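Local structure of designed helical repeat protein (Synthetic construct, 5CWQ) at residues Ala46-Ala51 against Leu107-Cys112; Arg52-Cys55 against Glu61-Glu64. The protein serves as a computationally designed helical repeat scaffold, with no known natural function. All blocks are in the same frame, centred on the assembly; numbering follows the deposited sequence.

Contact 1 (Ala46-Ala51 against Leu107-Cys112)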
ATOM      1  N   ALA A  46       1.889  -7.287  -8.210  1.00 33.61           N
ATOM      2  CA  ALA A  46       1.431  -7.826  -9.483  1.00 35.10           C
ATOM      3  C   ALA A  46      -0.012  -7.415  -9.753  1.00 35.53           C
ATOM      4  O   ALA A  46      -0.364  -7.057 -10.877  1.00 36.58           O
ATOM      5  CB  ALA A  46       1.561  -9.343  -9.491  1.00 35.86           C
ATOM      6  N   VAL A  47      -0.843  -7.466  -8.717  1.00 34.95           N
ATOM      7  CA  VAL A  47      -2.251  -7.106  -8.846  1.00 35.48           C
ATOM      8  C   VAL A  47      -2.402  -5.618  -9.154  1.00 35.27           C
ATOM      9  O   VAL A  47      -3.276  -5.229  -9.929  1.00 36.36           O
ATOM     10  CB  VAL A  47      -3.043  -7.467  -7.565  1.00 35.48           C
ATOM     11  CG1 VAL A  47      -4.443  -6.870  -7.593  1.00 35.30           C
ATOM     12  CG2 VAL A  47      -3.131  -8.979  -7.414  1.00 36.60           C
ATOM     13  N   GLN A  48      -1.554  -4.789  -8.551  1.00 34.15           N
ATOM     14  CA  GLN A  48      -1.566  -3.362  -8.848  1.00 33.99           C
ATOM     15  C   GLN A  48      -1.250  -3.134 -10.321  1.00 34.19           C
ATOM     16  O   GLN A  48      -1.830  -2.259 -10.965  1.00 34.29           O
ATOM     17  CB  GLN A  48      -0.562  -2.603  -7.979  1.00 34.68           C
ATOM     18  CG  GLN A  48      -0.598  -1.093  -8.205  1.00 37.24           C
ATOM     19  CD  GLN A  48       0.591  -0.366  -7.611  1.00 39.13           C
ATOM     20  OE1 GLN A  48       1.655  -0.948  -7.402  1.00 41.07           O
ATOM     21  NE2 GLN A  48       0.413   0.921  -7.337  1.00 38.48           N
ATOM     22  N   GLU A  49      -0.324  -3.927 -10.849  1.00 35.10           N
ATOM     23  CA  GLU A  49       0.067  -3.813 -12.247  1.00 38.80           C
ATOM     24  C   GLU A  49      -1.104  -4.173 -13.159  1.00 37.21           C
ATOM     25  O   GLU A  49      -1.361  -3.491 -14.147  1.00 36.18           O
ATOM     26  CB  GLU A  49       1.272  -4.708 -12.542  1.00 47.03           C
ATOM     27  CG  GLU A  49       1.969  -4.394 -13.854  1.00 56.98           C
ATOM     28  CD  GLU A  49       3.206  -5.245 -14.080  1.00 66.38           C
ATOM     29  OE1 GLU A  49       3.630  -5.947 -13.136  1.00 69.75           O
ATOM     30  OE2 GLU A  49       3.755  -5.213 -15.204  1.00 69.78           O
ATOM     31  N   LEU A  50      -1.818  -5.242 -12.815  1.00 37.48           N
ATOM     32  CA  LEU A  50      -2.988  -5.665 -13.580  1.00 37.68           C
ATOM     33  C   LEU A  50      -4.068  -4.587 -13.583  1.00 37.25           C
ATOM     34  O   LEU A  50      -4.718  -4.348 -14.601  1.00 39.66           O
ATOM     35  CB  LEU A  50      -3.556  -6.969 -13.014  1.00 36.51           C
ATOM     36  CG  LEU A  50      -2.689  -8.218 -13.178  1.00 36.16           C
ATOM     37  CD1 LEU A  50      -3.221  -9.353 -12.311  1.00 35.94           C
ATOM     38  CD2 LEU A  50      -2.624  -8.646 -14.636  1.00 37.47           C
ATOM     39  N   ALA A  51      -4.256  -3.941 -12.438  1.00 34.45           N
ATOM     40  CA  ALA A  51      -5.256  -2.887 -12.309  1.00 32.81           C
ATOM     41  C   ALA A  51      -4.915  -1.697 -13.201  1.00 32.47           C
ATOM     42  O   ALA A  51      -5.788  -1.130 -13.859  1.00 31.82           O
ATOM     43  CB  ALA A  51      -5.374  -2.447 -10.859  1.00 31.20           C
ATOM     44  N   LEU A 107      -7.423  -1.711  -5.092  1.00 28.18           N
ATOM     45  CA  LEU A 107      -8.881  -1.625  -5.053  1.00 29.78           C
ATOM     46  C   LEU A 107      -9.354  -0.203  -5.346  1.00 30.54           C
ATOM     47  O   LEU A 107     -10.369  -0.003  -6.012  1.00 31.75           O
ATOM     48  CB  LEU A 107      -9.419  -2.079  -3.693  1.00 30.17           C
ATOM     49  CG  LEU A 107      -9.302  -3.568  -3.359  1.00 30.23           C
ATOM     50  CD1 LEU A 107      -9.685  -3.811  -1.908  1.00 30.80           C
ATOM     51  CD2 LEU A 107     -10.167  -4.406  -4.282  1.00 31.25           C
ATOM     52  N   ALA A 108      -8.619   0.779  -4.840  1.00 30.40           N
ATOM     53  CA  ALA A 108      -8.951   2.180  -5.064  1.00 30.90           C
ATOM     54  C   ALA A 108      -8.809   2.541  -6.541  1.00 30.32           C
ATOM     55  O   ALA A 108      -9.690   3.177  -7.120  1.00 29.69           O
ATOM     56  CB  ALA A 108      -8.066   3.072  -4.211  1.00 30.72           C
ATOM     57  N   GLU A 109      -7.695   2.124  -7.140  1.00 30.66           N
ATOM     58  CA  GLU A 109      -7.428   2.368  -8.555  1.00 32.57           C
ATOM     59  C   GLU A 109      -8.534   1.799  -9.441  1.00 33.44           C
ATOM     60  O   GLU A 109      -9.005   2.466 -10.362  1.00 34.07           O
ATOM     61  CB  GLU A 109      -6.076   1.761  -8.952  1.00 34.56           C
ATOM     62  CG  GLU A 109      -4.867   2.451  -8.313  1.00 36.14           C
ATOM     63  CD  GLU A 109      -3.589   1.627  -8.390  1.00 37.92           C
ATOM     64  OE1 GLU A 109      -3.674   0.393  -8.566  1.00 39.25           O
ATOM     65  OE2 GLU A 109      -2.493   2.217  -8.269  1.00 37.76           O
ATOM     66  N   VAL A 110      -8.953   0.569  -9.159  1.00 33.39           N
ATOM     67  CA  VAL A 110     -10.019  -0.058  -9.935  1.00 34.92           C
ATOM     68  C   VAL A 110     -11.327   0.702  -9.741  1.00 36.74           C
ATOM     69  O   VAL A 110     -12.051   0.959 -10.701  1.00 37.57           O
ATOM     70  CB  VAL A 110     -10.221  -1.539  -9.542  1.00 34.95           C
ATOM     71  CG1 VAL A 110     -11.454  -2.118 -10.233  1.00 36.23           C
ATOM     72  CG2 VAL A 110      -8.991  -2.349  -9.901  1.00 34.74           C
ATOM     73  N   ALA A 111     -11.622   1.061  -8.496  1.00 37.43           N
ATOM     74  CA  ALA A 111     -12.859   1.764  -8.180  1.00 38.73           C
ATOM     75  C   ALA A 111     -12.950   3.071  -8.957  1.00 38.73           C
ATOM     76  O   ALA A 111     -13.985   3.377  -9.552  1.00 39.90           O
ATOM     77  CB  ALA A 111     -12.951   2.025  -6.689  1.00 38.38           C
ATOM     78  N   CYS A 112     -11.859   3.833  -8.960  1.00 37.39           N
ATOM     79  CA  CYS A 112     -11.819   5.106  -9.670  1.00 37.74           C
ATOM     80  C   CYS A 112     -11.934   4.910 -11.178  1.00 37.59           C
ATOM     81  O   CYS A 112     -12.710   5.599 -11.842  1.00 37.92           O
ATOM     82  CB  CYS A 112     -10.530   5.863  -9.343  1.00 37.83           C
ATOM     83  SG  CYS A 112     -10.406   6.420  -7.623  1.00 34.47           S
TER

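Contact 2 (Arg52-Cys55 against Glu61-Glu64)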
ATOM      1  N   ARG A  52      -3.640  -1.323 -13.220  1.00 33.73           N
ATOM      2  CA  ARG A  52      -3.195  -0.187 -14.016  1.00 36.71           C
ATOM      3  C   ARG A  52      -3.294  -0.485 -15.510  1.00 36.21           C
ATOM      4  O   ARG A  52      -3.579   0.410 -16.307  1.00 34.85           O
ATOM      5  CB  ARG A  52      -1.763   0.197 -13.639  1.00 42.16           C
ATOM      6  CG  ARG A  52      -1.673   0.964 -12.331  1.00 48.36           C
ATOM      7  CD  ARG A  52      -0.239   1.293 -11.959  1.00 56.11           C
ATOM      8  NE  ARG A  52      -0.171   2.447 -11.063  1.00 63.70           N
ATOM      9  CZ  ARG A  52       0.129   3.690 -11.439  1.00 71.78           C
ATOM     10  NH1 ARG A  52       0.410   3.978 -12.707  1.00 74.07           N
ATOM     11  NH2 ARG A  52       0.157   4.657 -10.532  1.00 75.23           N
ATOM     12  N   VAL A  53      -3.063  -1.740 -15.886  1.00 37.92           N
ATOM     13  CA  VAL A  53      -3.235  -2.164 -17.273  1.00 40.11           C
ATOM     14  C   VAL A  53      -4.708  -2.062 -17.656  1.00 41.54           C
ATOM     15  O   VAL A  53      -5.046  -1.613 -18.751  1.00 42.22           O
ATOM     16  CB  VAL A  53      -2.728  -3.612 -17.499  1.00 40.68           C
ATOM     17  CG1 VAL A  53      -3.187  -4.159 -18.853  1.00 41.43           C
ATOM     18  CG2 VAL A  53      -1.214  -3.663 -17.406  1.00 40.93           C
ATOM     19  N   ALA A  54      -5.582  -2.486 -16.747  1.00 41.92           N
ATOM     20  CA  ALA A  54      -7.020  -2.403 -16.973  1.00 42.98           C
ATOM     21  C   ALA A  54      -7.450  -0.945 -17.135  1.00 41.51           C
ATOM     22  O   ALA A  54      -8.251  -0.621 -18.013  1.00 43.45           O
ATOM     23  CB  ALA A  54      -7.778  -3.058 -15.828  1.00 42.88           C
ATOM     24  N   CYS A  55      -6.909  -0.077 -16.283  1.00 37.55           N
ATOM     25  CA  CYS A  55      -7.188   1.355 -16.344  1.00 35.35           C
ATOM     26  C   CYS A  55      -6.803   1.956 -17.695  1.00 38.31           C
ATOM     27  O   CYS A  55      -7.522   2.794 -18.235  1.00 39.64           O
ATOM     28  CB  CYS A  55      -6.441   2.097 -15.229  1.00 31.44           C
ATOM     29  SG  CYS A  55      -7.074   1.808 -13.558  1.00 43.87           S
ATOM     30  N   GLU A  61     -13.950  -5.362 -17.260  1.00 61.70           N
ATOM     31  CA  GLU A  61     -13.893  -6.776 -16.908  1.00 63.17           C
ATOM     32  C   GLU A  61     -12.523  -7.136 -16.347  1.00 51.74           C
ATOM     33  O   GLU A  61     -12.423  -7.809 -15.319  1.00 46.28           O
ATOM     34  CB  GLU A  61     -14.211  -7.646 -18.123  1.00 78.28           C
ATOM     35  CG  GLU A  61     -15.587  -7.397 -18.707  1.00 93.36           C
ATOM     36  CD  GLU A  61     -15.842  -8.216 -19.953  1.00107.07           C
ATOM     37  OE1 GLU A  61     -15.162  -9.248 -20.137  1.00111.75           O
ATOM     38  OE2 GLU A  61     -16.720  -7.827 -20.751  1.00112.30           O
ATOM     39  N   GLU A  62     -11.470  -6.691 -17.025  1.00 49.07           N
ATOM     40  CA  GLU A  62     -10.113  -6.884 -16.530  1.00 48.15           C
ATOM     41  C   GLU A  62      -9.934  -6.160 -15.203  1.00 43.00           C
ATOM     42  O   GLU A  62      -9.213  -6.625 -14.322  1.00 41.98           O
ATOM     43  CB  GLU A  62      -9.086  -6.380 -17.543  1.00 52.77           C
ATOM     44  CG  GLU A  62      -9.041  -7.175 -18.834  1.00 59.72           C
ATOM     45  CD  GLU A  62      -8.020  -6.627 -19.812  1.00 64.29           C
ATOM     46  OE1 GLU A  62      -7.291  -5.683 -19.443  1.00 64.10           O
ATOM     47  OE2 GLU A  62      -7.946  -7.138 -20.949  1.00 67.80           O
ATOM     48  N   ALA A  63     -10.598  -5.018 -15.073  1.00 40.88           N
ATOM     49  CA  ALA A  63     -10.498  -4.203 -13.871  1.00 39.96           C
ATOM     50  C   ALA A  63     -11.152  -4.904 -12.683  1.00 42.04           C
ATOM     51  O   ALA A  63     -10.595  -4.930 -11.585  1.00 39.73           O
ATOM     52  CB  ALA A  63     -11.135  -2.842 -14.106  1.00 39.54           C
ATOM     53  N   GLU A  64     -12.330  -5.474 -12.909  1.00 47.52           N
ATOM     54  CA  GLU A  64     -13.045  -6.183 -11.854  1.00 52.71           C
ATOM     55  C   GLU A  64     -12.284  -7.442 -11.451  1.00 48.82           C
ATOM     56  O   GLU A  64     -12.241  -7.800 -10.275  1.00 48.07           O
ATOM     57  CB  GLU A  64     -14.462  -6.539 -12.307  1.00 62.78           C
ATOM     58  CG  GLU A  64     -15.354  -7.078 -11.195  1.00 71.33           C
ATOM     59  CD  GLU A  64     -15.624  -6.055 -10.103  1.00 77.21           C
ATOM     60  OE1 GLU A  64     -15.339  -4.855 -10.316  1.00 78.78           O
ATOM     61  OE2 GLU A  64     -16.122  -6.450  -9.027  1.00 79.72           O
TER

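Contact 1 (Ala46-Ala51 against Leu107-Cys112)
Q48 and A51 of helix 33-57 meet E109 and V110 of helix 90-114 in a mostly buried side-by-side helix contact. The segment axes approach to 9.5 Å and run in nearly the same direction, 11° apart. The interface has a polar part and a smaller apolar one. On the polar side, Q48 has CG anti to the backbone N (chi1 -177°) and continues extended, which carries its amide across to the carboxylate of E109. NE2 of Q48 donates to OE2 of E109 over 3.3 Å, weak by length but straight at 171°. The amide and carboxylate planes are only 18° apart, and OE1 of E109 lies 3.4 Å from CG of Q48, so one carboxylate oxygen also sits against the aliphatic CG of the glutamine, the two side chains crossing at a slant. R52 is a weak, long ion-pair partner of OE2. With an alanine in place of E109, the Q48 amide would probably lose this acceptor and be freer to turn, and R52 its distant carboxylate partner. On the apolar side, CB of A51 rests 3.7 Å from CG2 of V110. Helix 60-86 lies against both segments, touching V47 and L107 through A70. Such near-parallel helices, alternating in sequence with an intervening one, are characteristic of alpha-solenoid helical repeats.

Contact 2 (Arg52-Cys55 against Glu61-Glu64)
A54 and A63 bring the backbones of 52-55 and 61-64 together, with their CA atoms 5.0 Å apart, a spacing that leaves room for little more than methyl groups. This is the closed end of a helical hairpin: helix 33-57 ends, a turn of two residues follows, and helix 60-86 begins.

A54 gives the largest single share of the contact. Its CB points at the opposing segment and comes down on the face of the peptide linking E62 to A63, nearly straight above the nitrogen: A54 CB is 3.5 Å from A63 N, and almost all of that separation is height above the peptide plane. The E62 carbonyl carbon is a little farther off, at 3.8 Å from A54 CB. Beside this seat the two alanine methyls touch, A54 CB to A63 CB at 3.8 Å. Small side chains in both places are thus what permits the close backbone approach.

E62 borders the pair on its other flank. Its CB is 4.0 Å from CB of A54, and with CG anti to its own carbonyl carbon (chi1 -67°) and an extended chain beyond, it reaches across the seam toward the end of helix 33-57. There OE2 forms a salt bridge with NH1 of R57, which ties the carboxylate to the partner helix. At its other end, E62 N is hydrogen-bonded to OD1 of N59, so E62 is bonded through its side chain to the end of helix 33-57 and through its backbone to N59 in the turn, which probably helps to hold the turn's shape.

C55 points away from this seam and forms a disulfide with C113 of helix 90-114. V53 takes a marginal part, its CG1 standing 4.4 Å from OE1 of E62, the same oxygen that lies 4.1 Å from CA of A54.

The two contacts lie about 7 Å apart, centre to centre, on the same side of the chain's centre, and share helix 33-57, whose 46-51 and 52-55 segments run on directly from one to the other. Along the chain, contact 2 is local, joining consecutive helices, and falls wholly between the two halves of contact 1, which skips over helix 60-86 to reach helix 90-114. The contacts also touch: V110 CG1 is 3.2 Å from A63 O, and E109 O lies 3.8 Å from C55 SG. Three successive helices therefore pack mutually; the hairpin closed by contact 2 and the like-directed helices joined by contact 1 are two elements of the solenoid.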